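Local coordinates for protein ATP grasp ligase (Microcystis aeruginosa MRC, PDB 5IG9) that probably works as an ATP-dependent ligase of the ATP-grasp family, related to enzymes that add glutamic acid to ribosomal protein S6, at residues Val119-Ala122 / Gln126-Leu129. Sequence-based numbering, arbitrary orientation.
Sequences VDHA and QLQL
Gln128 reaches across to the backbone of Ala122 and makes the one hydrogen bond between the two helical segments. Its NE2 donates to Ala122 O at 2.6 Å, with an N-H...O angle of 161°. The donor meets the carbonyl nearly head-on, and the oxygen lies close to the plane of the side-chain amide. With chi1 at -62°, CG stands anti to the carbonyl carbon; beyond it the chain runs extended, which carries the amide out to Ala122, and Gln128 CA and Ala122 CA, 6.7 Å apart, are the nearest CA pair across the segments. The other end of that amide is also taken: Gln128 OE1 accepts from the backbone N of Ile295 on strand 290-296, so both ends fix its rotation. A leucine here would probably leave Ala122 O and the Ile295 amide without these partners and break the polar link between helix 116-122 and the strand.

In the fold, helix 116-122 follows the last strand of the Rossmann-like parallel sheet, and three residues join 119-122 to 126-129, bringing the chain alongside the antiparallel sheet that contains strand 290-296.

The second meeting is van der Waals packing of a methyl on a ring. Leu127 lays its CD2 methyl over one face of the His121 imidazole, nearest the NE2-CE1 side, 3.4 Å from His121 NE2 and 3.6 Å from His121 CE1. His121 has CG anti to its own N (chi1 -169°), which brings the ring up to Leu127 CD2. Phe273 of helix 260-273 touches both Leu127 and Ala122, while Ala117 of the second subunit packs on His121 and Ser107 of that subunit on Leu127.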
loop_
_atom_site.group_PDB
_atom_site.type_symbol
_atom_site.label_atom_id
_atom_site.label_comp_id
_atom_site.label_asym_id
_atom_site.label_seq_id
_atom_site.Cartn_x
_atom_site.Cartn_y
_atom_site.Cartn_z
ATOM N N VAL A 119 -3.457 5.848 -6.152
ATOM C CA VAL A 119 -2.098 6.170 -5.724
ATOM C C VAL A 119 -1.331 4.898 -5.393
ATOM O O VAL A 119 -0.158 4.750 -5.760
ATOM C CB VAL A 119 -2.131 7.144 -4.533
ATOM C CG1 VAL A 119 -0.722 7.412 -4.017
ATOM C CG2 VAL A 119 -2.808 8.442 -4.933
ATOM N N ASP A 120 -1.986 3.950 -4.717
ATOM C CA ASP A 120 -1.337 2.685 -4.385
ATOM C C ASP A 120 -0.920 1.923 -5.637
ATOM O O ASP A 120 0.164 1.327 -5.680
ATOM C CB ASP A 120 -2.266 1.830 -3.525
ATOM C CG ASP A 120 -2.274 2.263 -2.077
ATOM O OD1 ASP A 120 -1.327 2.969 -1.675
ATOM O OD2 ASP A 120 -3.213 1.895 -1.339
ATOM N N HIS A 121 -1.767 1.932 -6.668
ATOM C CA HIS A 121 -1.472 1.202 -7.894
ATOM C C HIS A 121 -0.441 1.917 -8.754
ATOM O O HIS A 121 0.292 1.265 -9.508
ATOM C CB HIS A 121 -2.753 0.986 -8.698
ATOM C CG HIS A 121 -2.590 0.025 -9.833
ATOM N ND1 HIS A 121 -2.849 0.364 -11.143
ATOM C CD2 HIS A 121 -2.185 -1.267 -9.851
ATOM C CE1 HIS A 121 -2.616 -0.681 -11.919
ATOM N NE2 HIS A 121 -2.212 -1.684 -11.159
ATOM N N ALA A 122 -0.379 3.244 -8.675
ATOM C CA ALA A 122 0.633 3.985 -9.410
ATOM C C ALA A 122 1.974 4.025 -8.691
ATOM O O ALA A 122 2.953 4.497 -9.276
ATOM C CB ALA A 122 0.147 5.410 -9.682
ATOM N N GLN A 126 8.037 -0.191 -11.193
ATOM C CA GLN A 126 8.204 -1.115 -12.309
ATOM C C GLN A 126 6.998 -1.093 -13.237
ATOM O O GLN A 126 7.149 -1.244 -14.456
ATOM C CB GLN A 126 8.447 -2.531 -11.793
ATOM C CG GLN A 126 8.745 -3.537 -12.890
ATOM C CD GLN A 126 8.779 -4.964 -12.380
ATOM O OE1 GLN A 126 8.949 -5.206 -11.183
ATOM N NE2 GLN A 126 8.606 -5.919 -13.286
ATOM N N LEU A 127 5.797 -0.905 -12.685
ATOM C CA LEU A 127 4.607 -0.807 -13.522
ATOM C C LEU A 127 4.536 0.532 -14.242
ATOM O O LEU A 127 4.013 0.608 -15.358
ATOM C CB LEU A 127 3.355 -1.024 -12.674
ATOM C CG LEU A 127 2.010 -1.009 -13.401
ATOM C CD1 LEU A 127 1.913 -2.152 -14.399
ATOM C CD2 LEU A 127 0.883 -1.075 -12.391
ATOM N N GLN A 128 5.051 1.598 -13.626
ATOM C CA GLN A 128 5.093 2.892 -14.296
ATOM C C GLN A 128 5.878 2.802 -15.599
ATOM O O GLN A 128 5.383 3.177 -16.668
ATOM C CB GLN A 128 5.715 3.944 -13.377
ATOM C CG GLN A 128 4.969 4.205 -12.083
ATOM C CD GLN A 128 5.632 5.302 -11.282
ATOM O OE1 GLN A 128 6.553 5.958 -11.762
ATOM N NE2 GLN A 128 5.167 5.510 -10.057
ATOM N N LEU A 129 7.112 2.293 -15.523
ATOM C CA LEU A 129 7.969 2.221 -16.702
ATOM C C LEU A 129 7.374 1.307 -17.766
ATOM O O LEU A 129 7.410 1.623 -18.960
ATOM C CB LEU A 129 9.363 1.740 -16.299
ATOM C CG LEU A 129 10.037 2.525 -15.171
ATOM C CD1 LEU A 129 11.262 1.795 -14.650
ATOM C CD2 LEU A 129 10.406 3.918 -15.643
#